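Local structure of probable thiol peroxidase (Chromobacterium violaceum, 3KEB) at residues Asp26-Phe31 against Lys51-Leu56; Thr55-Asp60 against Tyr130-Tyr135; Leu68-Thr73 against Leu85-Val90; Pro138-Ala143 against Asp165-Leu170. The protein probably acts as a peroxidase of the redoxin family, built on a thioredoxin-like fold, that would reduce peroxides. One frame throughout, in Å; residues are numbered along the deposited sequence. Where two conformers were deposited one is given.

Contact 1. Residues Asp26-Phe31 against Lys51-Leu56; sequences DYLPSF and KLIVTL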
loop_
_atom_site.group_PDB
_atom_site.type_symbol
_atom_site.label_atom_id
_atom_site.label_comp_id
_atom_site.label_asym_id
_atom_site.label_seq_id
_atom_site.Cartn_x
_atom_site.Cartn_y
_atom_site.Cartn_z
ATOM N N ASP A 26 -4.083 26.375 11.529
ATOM C CA ASP A 26 -5.094 25.314 11.492
ATOM C C ASP A 26 -4.848 24.247 12.560
ATOM O O ASP A 26 -3.683 23.946 12.908
ATOM C CB ASP A 26 -5.121 24.574 10.134
ATOM C CG ASP A 26 -5.633 25.386 8.986
ATOM O OD1 ASP A 26 -6.137 26.519 9.174
ATOM O OD2 ASP A 26 -5.561 24.826 7.847
ATOM N N TYR A 27 -5.932 23.654 13.064
ATOM C CA TYR A 27 -5.866 22.399 13.810
ATOM C C TYR A 27 -5.786 21.263 12.781
ATOM O O TYR A 27 -6.459 21.326 11.740
ATOM C CB TYR A 27 -7.075 22.220 14.720
ATOM C CG TYR A 27 -7.035 23.048 15.990
ATOM C CD1 TYR A 27 -6.461 22.546 17.171
ATOM C CD2 TYR A 27 -7.560 24.311 16.028
ATOM C CE1 TYR A 27 -6.451 23.298 18.345
ATOM C CE2 TYR A 27 -7.543 25.054 17.198
ATOM C CZ TYR A 27 -6.972 24.539 18.346
ATOM O OH TYR A 27 -6.964 25.305 19.496
ATOM N N LEU A 28 -4.904 20.292 13.020
ATOM C CA LEU A 28 -4.798 19.128 12.120
ATOM C C LEU A 28 -6.131 18.452 11.913
ATOM O O LEU A 28 -6.940 18.249 12.892
ATOM C CB LEU A 28 -3.778 18.116 12.620
ATOM C CG LEU A 28 -2.292 18.482 12.707
ATOM C CD1 LEU A 28 -1.560 17.518 13.592
ATOM C CD2 LEU A 28 -1.649 18.578 11.315
ATOM N N PRO A 29 -6.417 18.090 10.650
ATOM C CA PRO A 29 -7.585 17.210 10.429
ATOM C C PRO A 29 -7.406 15.866 11.098
ATOM O O PRO A 29 -6.289 15.360 11.176
ATOM C CB PRO A 29 -7.636 17.043 8.886
ATOM C CG PRO A 29 -7.012 18.291 8.361
ATOM C CD PRO A 29 -5.839 18.518 9.374
ATOM N N SER A 30 -8.512 15.301 11.585
ATOM C CA SER A 30 -8.489 14.011 12.203
ATOM C C SER A 30 -8.095 12.997 11.158
ATOM O O SER A 30 -8.256 13.214 9.956
ATOM C CB SER A 30 -9.843 13.663 12.807
ATOM O OG SER A 30 -10.783 13.558 11.759
ATOM N N PHE A 31 -7.509 11.908 11.601
ATOM C CA PHE A 31 -7.240 10.793 10.703
ATOM C C PHE A 31 -7.482 9.468 11.420
ATOM O O PHE A 31 -7.429 9.403 12.664
ATOM C CB PHE A 31 -5.828 10.904 10.058
ATOM C CG PHE A 31 -4.656 10.905 11.014
ATOM C CD1 PHE A 31 -3.830 12.047 11.099
ATOM C CD2 PHE A 31 -4.283 9.773 11.737
ATOM C CE1 PHE A 31 -2.728 12.057 11.915
ATOM C CE2 PHE A 31 -3.172 9.781 12.611
ATOM C CZ PHE A 31 -2.375 10.904 12.678
ATOM N N LYS A 51 4.664 17.331 16.885
ATOM C CA LYS A 51 5.001 16.392 15.815
ATOM C C LYS A 51 5.281 16.965 14.506
ATOM O O LYS A 51 4.893 18.073 14.190
ATOM C CB LYS A 51 3.931 15.361 15.663
ATOM C CG LYS A 51 2.559 15.865 15.514
ATOM C CD LYS A 51 1.854 15.060 16.510
ATOM C CE LYS A 51 0.503 15.455 16.767
ATOM N NZ LYS A 51 0.232 15.228 18.305
ATOM N N LEU A 52 6.019 16.174 13.749
ATOM C CA LEU A 52 6.443 16.499 12.396
ATOM C C LEU A 52 5.832 15.380 11.536
ATOM O O LEU A 52 6.255 14.218 11.606
ATOM C CB LEU A 52 7.980 16.500 12.314
ATOM C CG LEU A 52 8.530 17.170 11.069
ATOM C CD1 LEU A 52 8.089 18.691 10.882
ATOM C CD2 LEU A 52 10.073 17.099 11.072
ATOM N N ILE A 53 4.764 15.718 10.836
ATOM C CA ILE A 53 4.103 14.769 9.908
ATOM C C ILE A 53 4.715 14.897 8.507
ATOM O O ILE A 53 4.942 15.994 8.022
ATOM C CB ILE A 53 2.597 15.004 9.870
ATOM C CG1 ILE A 53 1.979 14.737 11.252
ATOM C CG2 ILE A 53 1.910 14.159 8.771
ATOM C CD1 ILE A 53 0.603 15.102 11.330
ATOM N N VAL A 54 5.070 13.775 7.906
ATOM C CA VAL A 54 5.624 13.766 6.591
ATOM C C VAL A 54 4.911 12.713 5.794
ATOM O O VAL A 54 4.812 11.564 6.253
ATOM C CB VAL A 54 7.154 13.411 6.614
ATOM C CG1 VAL A 54 7.680 13.208 5.254
ATOM C CG2 VAL A 54 7.985 14.556 7.298
ATOM N N THR A 55 4.430 13.112 4.623
ATOM C CA THR A 55 3.942 12.170 3.636
ATOM C C THR A 55 5.068 11.949 2.635
ATOM O O THR A 55 5.773 12.882 2.239
ATOM C CB THR A 55 2.690 12.693 2.942
ATOM O OG1 THR A 55 2.955 14.028 2.402
ATOM C CG2 THR A 55 1.524 12.707 3.923
ATOM N N LEU A 56 5.315 10.679 2.335
ATOM C CA LEU A 56 6.295 10.264 1.309
ATOM C C LEU A 56 5.517 9.517 0.258
ATOM O O LEU A 56 4.287 9.180 0.463
ATOM C CB LEU A 56 7.393 9.355 1.915
ATOM C CG LEU A 56 8.205 9.800 3.150
ATOM C CD1 LEU A 56 8.995 8.642 3.748
ATOM C CD2 LEU A 56 9.100 10.946 2.793
#
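Leu28 and Ile53 bring their backbones closest, yet their CA atoms are still 10.2 Å apart, so side chains alone bridge the gap between the irregular segment 26-31 and strand 51-55. No backbone hydrogen bond crosses it. The strand is pinned on its flanks instead, pairing with strands 84-89 and 139-143 of the central sheet, while Leu28 pairs through its backbone with Asn147. Both key side chains head across the gap and meet tip to tip. Ile53 has its CG1 branch opposite the carbonyl carbon (chi1 -63°), with CD1 extended at the end of it, and this methyl faces the fork of Leu28. Ile53 CD1 sits 4.0 Å from Leu28 CD1 and 4.1 Å from Leu28 CD2, almost evenly between the two branches. The same Leu28 CD1 meets the aliphatic part of Lys51 at CE, more loosely, at 4.3 Å. Alternation along the strand puts Lys51 and Ile53 on this face, whereas Leu52 and Val54 turn to helix 67-77 on the other. Around the pair, Leu28 also rests on Ile141, Ala143 and Tyr123, and Ile53 on Ile88; Phe31 packs against Leu43 and Tyr123. In this thioredoxin-like domain the contact therefore lays the connection that leads into strand 32-35 over the sheet face away from that helix. Chemically the contact is van der Waals, with methyl groups buried on both sides. The one charged chain drawn in, Lys51, contributes carbon here and spends its NZ on the carbonyl oxygens of Phe46 and Thr49, which should ease the cost of burying an ammonium group.

Contact 2. Residues Thr55-Asp60 against Tyr130-Tyr135; sequences TLLSVD and YPLSGY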
loop_
_atom_site.group_PDB
_atom_site.type_symbol
_atom_site.label_atom_id
_atom_site.label_comp_id
_atom_site.label_asym_id
_atom_site.label_seq_id
_atom_site.Cartn_x
_atom_site.Cartn_y
_atom_site.Cartn_z
ATOM N N THR A 55 4.430 13.112 4.623
ATOM C CA THR A 55 3.942 12.170 3.636
ATOM C C THR A 55 5.068 11.949 2.635
ATOM O O THR A 55 5.773 12.882 2.239
ATOM C CB THR A 55 2.690 12.693 2.942
ATOM O OG1 THR A 55 2.955 14.028 2.402
ATOM C CG2 THR A 55 1.524 12.707 3.923
ATOM N N LEU A 56 5.315 10.679 2.335
ATOM C CA LEU A 56 6.295 10.264 1.309
ATOM C C LEU A 56 5.517 9.517 0.258
ATOM O O LEU A 56 4.287 9.180 0.463
ATOM C CB LEU A 56 7.393 9.355 1.915
ATOM C CG LEU A 56 8.205 9.800 3.150
ATOM C CD1 LEU A 56 8.995 8.642 3.748
ATOM C CD2 LEU A 56 9.100 10.946 2.793
ATOM N N LEU A 57 6.088 9.416 -0.943
ATOM C CA LEU A 57 5.468 8.564 -1.957
ATOM C C LEU A 57 5.417 7.145 -1.469
ATOM O O LEU A 57 4.361 6.428 -1.392
ATOM C CB LEU A 57 6.164 8.662 -3.318
ATOM C CG LEU A 57 6.091 9.982 -4.040
ATOM C CD1 LEU A 57 6.926 9.943 -5.361
ATOM C CD2 LEU A 57 4.522 10.299 -4.332
ATOM N N SER A 58 6.578 6.629 -1.018
ATOM C CA SER A 58 6.554 5.348 -0.492
ATOM C C SER A 58 7.980 5.124 0.223
ATOM O O SER A 58 8.855 5.820 -0.151
ATOM C CB SER A 58 6.632 4.318 -1.590
ATOM O OG SER A 58 7.089 3.003 -1.123
ATOM N N VAL A 59 8.064 4.302 1.244
ATOM C CA VAL A 59 9.359 3.857 1.856
ATOM C C VAL A 59 10.211 2.976 0.929
ATOM O O VAL A 59 11.402 2.723 1.224
ATOM C CB VAL A 59 9.164 3.061 3.202
ATOM C CG1 VAL A 59 8.599 3.928 4.309
ATOM C CG2 VAL A 59 8.295 1.778 3.015
ATOM N N ASP A 60 9.672 2.581 -0.214
ATOM C CA ASP A 60 10.409 1.850 -1.215
ATOM C C ASP A 60 10.781 2.681 -2.426
ATOM O O ASP A 60 11.186 2.151 -3.446
ATOM C CB ASP A 60 9.628 0.589 -1.570
ATOM C CG ASP A 60 9.724 -0.454 -0.486
ATOM O OD1 ASP A 60 10.877 -0.857 -0.191
ATOM O OD2 ASP A 60 8.699 -0.906 0.030
ATOM N N TYR A 130 -1.783 9.255 -13.609
ATOM C CA TYR A 130 -0.611 8.453 -13.969
ATOM C C TYR A 130 0.607 9.356 -13.970
ATOM O O TYR A 130 0.511 10.484 -14.511
ATOM C CB TYR A 130 -0.790 7.861 -15.422
ATOM C CG TYR A 130 0.487 7.281 -15.989
ATOM C CD1 TYR A 130 0.934 6.025 -15.597
ATOM C CD2 TYR A 130 1.269 7.992 -16.911
ATOM C CE1 TYR A 130 2.128 5.503 -16.070
ATOM C CE2 TYR A 130 2.459 7.445 -17.427
ATOM C CZ TYR A 130 2.884 6.198 -16.997
ATOM O OH TYR A 130 4.059 5.625 -17.454
ATOM N N PRO A 131 1.736 8.877 -13.459
ATOM C CA PRO A 131 1.974 7.558 -12.871
ATOM C C PRO A 131 1.871 7.484 -11.337
ATOM O O PRO A 131 2.222 6.476 -10.753
ATOM C CB PRO A 131 3.425 7.278 -13.249
ATOM C CG PRO A 131 4.016 8.590 -13.503
ATOM C CD PRO A 131 2.988 9.626 -13.542
ATOM N N LEU A 132 1.494 8.571 -10.688
ATOM C CA LEU A 132 1.443 8.596 -9.220
ATOM C C LEU A 132 0.012 8.497 -8.665
ATOM O O LEU A 132 -0.213 8.741 -7.480
ATOM C CB LEU A 132 2.175 9.818 -8.667
ATOM C CG LEU A 132 3.704 9.795 -8.862
ATOM C CD1 LEU A 132 4.328 11.023 -8.230
ATOM C CD2 LEU A 132 4.374 8.464 -8.336
ATOM N N SER A 133 -0.923 8.085 -9.500
ATOM C CA SER A 133 -2.287 7.852 -9.084
ATOM C C SER A 133 -2.384 6.995 -7.816
ATOM O O SER A 133 -1.772 5.893 -7.718
ATOM C CB SER A 133 -3.025 7.150 -10.198
ATOM O OG SER A 133 -4.366 6.995 -9.846
ATOM N N GLY A 134 -3.120 7.508 -6.844
ATOM C CA GLY A 134 -3.273 6.863 -5.529
ATOM C C GLY A 134 -2.222 7.176 -4.488
ATOM O O GLY A 134 -2.435 6.832 -3.272
ATOM N N TYR A 135 -1.082 7.791 -4.872
ATOM C CA TYR A 135 -0.094 8.082 -3.891
ATOM C C TYR A 135 -0.418 9.320 -3.066
ATOM O O TYR A 135 -1.139 10.217 -3.523
ATOM C CB TYR A 135 1.321 8.266 -4.529
ATOM C CG TYR A 135 2.037 6.997 -4.946
ATOM C CD1 TYR A 135 1.681 6.306 -6.098
ATOM C CD2 TYR A 135 3.160 6.552 -4.245
ATOM C CE1 TYR A 135 2.406 5.188 -6.491
ATOM C CE2 TYR A 135 3.851 5.431 -4.619
ATOM C CZ TYR A 135 3.471 4.755 -5.744
ATOM O OH TYR A 135 4.186 3.671 -6.098
#
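Leu57 fills the angle between Leu132 and Tyr135, crossing each side chain at about a right angle, and this buried trio is the tight part of the contact. Leu132 CD1 lies 4.0 Å from Leu57 CD2, and Tyr135 CB meets the same methyl at 3.8 Å, some 90° round from it. Leu57 O approaches the edge of the Tyr135 ring near its plane, 3.1 Å from CD2, while Leu132 CD2 covers one ring face toward the rim. A type II turn, closed by Tyr135 N to Leu132 O at 2.9 Å, sets these two residues side by side. Packing thins toward Ser58, whose CB stands 4.3 Å from Tyr135 CE2. Beyond it the segments diverge: Asp60 is partly exposed, and Tyr130, ahead of the cis peptide to Pro131, lies at the surface. Ser58 OG accepts from Asp60 N at 2.8 Å, an ST turn, and also bonds to Asp91. The second subunit meets both the loose side, its Arg98 in a salt bridge with Asp60, and the far end of the Tyr135 ring, its Ser94 hydrogen-bonded to OH. The chemistry is thus divided: between the two segments it is apolar, without a hydrogen bond, whereas the polar ends of Tyr135 and Asp60 are spent on the dimer interface, so that this junction of two loops is tied to subunit association.

Contact 3. Residues Leu68-Thr73 against Leu85-Val90; sequences LLLRET and LIVITV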
loop_
_atom_site.group_PDB
_atom_site.type_symbol
_atom_site.label_atom_id
_atom_site.label_comp_id
_atom_site.label_asym_id
_atom_site.label_seq_id
_atom_site.Cartn_x
_atom_site.Cartn_y
_atom_site.Cartn_z
ATOM N N LEU A 68 15.641 8.644 1.005
ATOM C CA LEU A 68 16.650 9.736 1.139
ATOM C C LEU A 68 16.063 10.938 1.855
ATOM O O LEU A 68 16.659 11.509 2.758
ATOM C CB LEU A 68 17.158 10.129 -0.242
ATOM C CG LEU A 68 18.173 11.227 -0.329
ATOM C CD1 LEU A 68 19.499 10.689 0.230
ATOM C CD2 LEU A 68 18.314 11.620 -1.821
ATOM N N LEU A 69 14.865 11.346 1.433
ATOM C CA LEU A 69 14.181 12.417 2.101
ATOM C C LEU A 69 13.858 12.121 3.546
ATOM O O LEU A 69 13.898 13.046 4.400
ATOM C CB LEU A 69 12.864 12.693 1.383
ATOM C CG LEU A 69 11.967 13.855 1.922
ATOM C CD1 LEU A 69 12.607 15.173 1.831
ATOM C CD2 LEU A 69 10.670 13.907 1.155
ATOM N N LEU A 70 13.484 10.882 3.815
ATOM C CA LEU A 70 13.268 10.474 5.185
ATOM C C LEU A 70 14.561 10.648 5.984
ATOM O O LEU A 70 14.511 11.098 7.118
ATOM C CB LEU A 70 12.804 9.025 5.288
ATOM C CG LEU A 70 12.434 8.511 6.698
ATOM C CD1 LEU A 70 11.450 9.497 7.401
ATOM C CD2 LEU A 70 11.834 7.116 6.604
ATOM N N ARG A 71 15.690 10.237 5.387
ATOM C CA ARG A 71 16.952 10.349 6.039
ATOM C C ARG A 71 17.293 11.814 6.381
ATOM O O ARG A 71 17.818 12.114 7.485
ATOM C CB ARG A 71 18.065 9.734 5.174
ATOM C CG ARG A 71 19.483 9.780 5.822
ATOM C CD ARG A 71 20.634 9.537 4.807
ATOM N NE ARG A 71 20.906 10.752 4.017
ATOM C CZ ARG A 71 21.658 10.799 2.903
ATOM N NH1 ARG A 71 22.222 9.697 2.414
ATOM N NH2 ARG A 71 21.862 11.960 2.292
ATOM N N GLU A 72 17.059 12.727 5.443
ATOM C CA GLU A 72 17.379 14.146 5.669
ATOM C C GLU A 72 16.496 14.705 6.804
ATOM O O GLU A 72 16.897 15.546 7.593
ATOM C CB GLU A 72 17.181 14.935 4.358
ATOM C CG GLU A 72 18.186 14.507 3.328
ATOM C CD GLU A 72 19.585 14.683 3.805
ATOM O OE1 GLU A 72 19.932 15.860 4.013
ATOM O OE2 GLU A 72 20.313 13.670 4.015
ATOM N N THR A 73 15.290 14.215 6.863
ATOM C CA THR A 73 14.323 14.628 7.889
ATOM C C THR A 73 14.780 14.067 9.261
ATOM O O THR A 73 14.731 14.793 10.243
ATOM C CB THR A 73 12.902 14.092 7.585
ATOM O OG1 THR A 73 12.444 14.546 6.304
ATOM C CG2 THR A 73 11.878 14.583 8.656
ATOM N N LEU A 85 8.219 12.234 14.889
ATOM C CA LEU A 85 8.184 12.074 13.437
ATOM C C LEU A 85 7.144 11.009 13.101
ATOM O O LEU A 85 7.232 9.838 13.598
ATOM C CB LEU A 85 9.560 11.651 12.912
ATOM C CG LEU A 85 9.642 11.479 11.378
ATOM C CD1 LEU A 85 9.097 12.730 10.645
ATOM C CD2 LEU A 85 10.999 11.161 10.918
ATOM N N ILE A 86 6.137 11.429 12.333
ATOM C CA ILE A 86 5.026 10.575 11.878
ATOM C C ILE A 86 5.056 10.543 10.316
ATOM O O ILE A 86 4.798 11.560 9.651
ATOM C CB ILE A 86 3.650 11.087 12.342
ATOM C CG1 ILE A 86 3.608 11.165 13.888
ATOM C CG2 ILE A 86 2.559 10.160 11.839
ATOM C CD1 ILE A 86 2.380 11.918 14.439
ATOM N N VAL A 87 5.413 9.385 9.767
ATOM C CA VAL A 87 5.510 9.183 8.326
ATOM C C VAL A 87 4.226 8.498 7.873
ATOM O O VAL A 87 3.814 7.485 8.452
ATOM C CB VAL A 87 6.732 8.333 7.962
ATOM C CG1 VAL A 87 6.728 7.931 6.465
ATOM C CG2 VAL A 87 8.031 9.072 8.325
ATOM N N ILE A 88 3.593 9.043 6.830
ATOM C CA ILE A 88 2.351 8.525 6.302
ATOM C C ILE A 88 2.555 8.242 4.816
ATOM O O ILE A 88 3.068 9.116 4.074
ATOM C CB ILE A 88 1.156 9.489 6.494
ATOM C CG1 ILE A 88 1.012 9.819 7.999
ATOM C CG2 ILE A 88 -0.162 8.884 5.889
ATOM C CD1 ILE A 88 -0.010 10.905 8.338
ATOM N N THR A 89 2.155 7.035 4.386
ATOM C CA THR A 89 2.223 6.693 2.990
ATOM C C THR A 89 1.135 5.725 2.576
ATOM O O THR A 89 0.386 5.204 3.400
ATOM C CB THR A 89 3.574 6.054 2.559
ATOM O OG1 THR A 89 3.592 4.690 2.958
ATOM C CG2 THR A 89 4.841 6.719 3.177
ATOM N N VAL A 90 1.108 5.430 1.291
ATOM C CA VAL A 90 0.201 4.459 0.714
ATOM C C VAL A 90 0.663 3.024 0.838
ATOM O O VAL A 90 -0.075 2.092 0.480
ATOM C CB VAL A 90 -0.095 4.792 -0.799
ATOM C CG1 VAL A 90 0.980 4.235 -1.743
ATOM C CG2 VAL A 90 -1.470 4.287 -1.175
#
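Leu70 and Thr73 pack on Leu85 and Val87 inside a beta-alpha-beta crossover, in which helix 67-77 links the neighbouring parallel strands 51-55 and 84-89 of the thioredoxin-like sheet. Helix segment 68-73 runs at 167° to strand segment 85-89, nearly antiparallel, with the axes 11.2 Å apart. Leu70 CD1 does most of the work, touching both Val87 CG2 at 3.6 Å and Leu85 CD2 at 3.9 Å. The side chain leaves the helix beside the strand rather than straight at it, but its branched end swings in to reach both residues. Leu85 offers its second branch to the next helical turn, CD1 lying 3.9 Å from Thr73 CG2. With chi1 at -58° CG2 stands opposite the backbone N, which directs the methyl to the sheet and leaves the hydroxyl beside N, turned back to the helix. On the solvent side of the helix NE and NH2 of Arg71 both meet Glu72 OE2, side-on, NH2 at 2.9 Å in a salt bridge. Buried beneath, Thr73 OG1 donates to Leu69 O at 2.8 Å, tilted 29° from the carbonyl plane, and Thr73 N reaches the same oxygen from the opposite face.

Contact 4. Residues Pro138-Ala143 against Asp165-Leu170; sequences PAIILA and DAIEKL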
loop_
_atom_site.group_PDB
_atom_site.type_symbol
_atom_site.label_atom_id
_atom_site.label_comp_id
_atom_site.label_asym_id
_atom_site.label_seq_id
_atom_site.Cartn_x
_atom_site.Cartn_y
_atom_site.Cartn_z
ATOM N N PRO A 138 4.284 14.272 -1.594
ATOM C CA PRO A 138 5.170 14.526 -0.464
ATOM C C PRO A 138 4.989 15.931 0.184
ATOM O O PRO A 138 4.851 16.936 -0.516
ATOM C CB PRO A 138 6.566 14.369 -1.066
ATOM C CG PRO A 138 6.356 14.624 -2.490
ATOM C CD PRO A 138 5.066 13.948 -2.792
ATOM N N ALA A 139 4.889 15.939 1.516
ATOM C CA ALA A 139 4.564 17.134 2.292
ATOM C C ALA A 139 5.073 17.005 3.719
ATOM O O ALA A 139 5.469 15.911 4.203
ATOM C CB ALA A 139 3.036 17.424 2.247
ATOM N N ILE A 140 5.217 18.151 4.350
ATOM C CA ILE A 140 5.681 18.178 5.722
ATOM C C ILE A 140 4.841 19.115 6.475
ATOM O O ILE A 140 4.495 20.176 5.955
ATOM C CB ILE A 140 7.186 18.559 5.857
ATOM C CG1 ILE A 140 7.643 18.448 7.308
ATOM C CG2 ILE A 140 7.510 19.996 5.303
ATOM C CD1 ILE A 140 9.243 18.370 7.412
ATOM N N ILE A 141 4.511 18.741 7.704
ATOM C CA ILE A 141 3.703 19.604 8.585
ATOM C C ILE A 141 4.202 19.533 10.001
ATOM O O ILE A 141 4.267 18.462 10.590
ATOM C CB ILE A 141 2.234 19.145 8.634
ATOM C CG1 ILE A 141 1.619 19.098 7.248
ATOM C CG2 ILE A 141 1.374 20.063 9.571
ATOM C CD1 ILE A 141 0.221 18.464 7.217
ATOM N N LEU A 142 4.601 20.680 10.532
ATOM C CA LEU A 142 5.008 20.824 11.919
ATOM C C LEU A 142 3.787 21.301 12.708
ATOM O O LEU A 142 3.206 22.370 12.412
ATOM C CB LEU A 142 6.110 21.868 12.058
ATOM C CG LEU A 142 6.523 22.282 13.458
ATOM C CD1 LEU A 142 7.198 21.124 14.207
ATOM C CD2 LEU A 142 7.387 23.596 13.383
ATOM N N ALA A 143 3.449 20.525 13.745
ATOM C CA ALA A 143 2.303 20.839 14.647
ATOM C C ALA A 143 2.745 20.729 16.087
ATOM O O ALA A 143 3.625 19.910 16.432
ATOM C CB ALA A 143 1.105 19.903 14.395
ATOM N N ASP A 165 15.693 24.623 6.780
ATOM C CA ASP A 165 16.131 25.912 7.341
ATOM C C ASP A 165 14.962 26.778 7.824
ATOM O O ASP A 165 15.044 27.420 8.885
ATOM C CB ASP A 165 16.983 26.691 6.365
ATOM C CG ASP A 165 18.384 26.097 6.206
ATOM O OD1 ASP A 165 18.803 25.260 7.055
ATOM O OD2 ASP A 165 19.042 26.445 5.201
ATOM N N ALA A 166 13.876 26.798 7.075
ATOM C CA ALA A 166 12.692 27.549 7.499
ATOM C C ALA A 166 12.042 26.989 8.777
ATOM O O ALA A 166 11.613 27.737 9.674
ATOM C CB ALA A 166 11.653 27.576 6.355
ATOM N N ILE A 167 11.955 25.665 8.846
ATOM C CA ILE A 167 11.423 24.981 10.037
ATOM C C ILE A 167 12.347 25.243 11.246
ATOM O O ILE A 167 11.874 25.602 12.338
ATOM C CB ILE A 167 11.240 23.457 9.788
ATOM C CG1 ILE A 167 10.368 23.205 8.551
ATOM C CG2 ILE A 167 10.686 22.787 11.044
ATOM C CD1 ILE A 167 10.163 21.696 8.164
ATOM N N GLU A 168 13.657 25.079 11.067
ATOM C CA GLU A 168 14.646 25.420 12.128
ATOM C C GLU A 168 14.434 26.836 12.695
ATOM O O GLU A 168 14.451 27.058 13.898
ATOM C CB GLU A 168 16.074 25.309 11.588
ATOM C CG GLU A 168 17.239 25.631 12.563
ATOM C CD GLU A 168 17.512 24.551 13.616
ATOM O OE1 GLU A 168 17.197 23.336 13.429
ATOM O OE2 GLU A 168 18.068 24.932 14.665
ATOM N N LYS A 169 14.215 27.806 11.818
ATOM C CA LYS A 169 14.099 29.188 12.268
ATOM C C LYS A 169 12.857 29.338 13.173
ATOM O O LYS A 169 12.925 29.985 14.230
ATOM C CB LYS A 169 14.054 30.098 11.034
ATOM C CG LYS A 169 14.046 31.558 11.290
ATOM C CD LYS A 169 14.183 32.336 9.954
ATOM C CE LYS A 169 13.917 33.826 10.161
ATOM N NZ LYS A 169 14.857 34.361 11.176
ATOM N N LEU A 170 11.750 28.709 12.795
ATOM C CA LEU A 170 10.538 28.719 13.630
ATOM C C LEU A 170 10.722 28.035 14.976
ATOM O O LEU A 170 10.271 28.549 16.012
ATOM C CB LEU A 170 9.361 28.080 12.902
ATOM C CG LEU A 170 8.800 28.910 11.747
ATOM C CD1 LEU A 170 7.846 28.029 10.927
ATOM C CD2 LEU A 170 8.107 30.236 12.174
#
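Ile140 and Ile167 owe their meeting to two different first torsions. In Ile140 the CG1 branch is extended away from the backbone N (chi1 -175°), which sends CD1 out from the strand and leaves CG2 in the crowded position between N and the carbonyl carbon. In Ile167 CG1 stands opposite the carbonyl carbon instead (chi1 -55°), aiming its CD1 down at the sheet. The contact belongs to the C-terminal beta-beta-alpha half of the thioredoxin-like fold, where strands 139-143 and 149-154 are followed by helix 164-177, packed against one sheet face. The two isoleucines reach toward each other tip to tip, Ile140 CD1 to Ile167 CD1 at 3.5 Å, a snug fit for two methyl groups. Ile167 CD1 also comes within 4.2 Å of Ile140 CG1. Two residues further along the strand, on the same face, Leu142 approaches the other branch of Ile167, and these side chains slide past each other in opposite directions. The backbones come closest here, with the CA atoms of Leu142 and Ile167 7.9 Å apart. Ile167 also touches Tyr151 and Phe76, the latter on helix 67-77, while Leu52 backs both Ile140 and Leu142. Lys169 forms a salt bridge with Glu173, and Glu168 a hydrogen bond with Trp80. No hydrogen bond joins strand to helix, and the second grip on Ile167 is a lone methyl pair, its CG2 against Leu142 CD2 at 4.1 Å.

Overall arrangement
Strand 51-55 ties the set together. It carries one side of contact 1, runs at its end into contact 2, and lies in the sheet between strand 84-89 of contact 3 and strand 139-143 of contact 4. The centres of contacts 3 and 4 are about 13 and 12 Å from that of contact 1; contacts 2 and 4 are farthest apart, about 21 Å between centres. Contact 1 covers one sheet face; contacts 3 and 4 bring helices 67-77 and 164-177 to the other. Along the chain, contact 1 closes before contact 3 opens, contact 3 falls between the segments of contact 2, and contact 4 comes last. Together they layer both faces of the domain, with contact 2 turned to the second subunit.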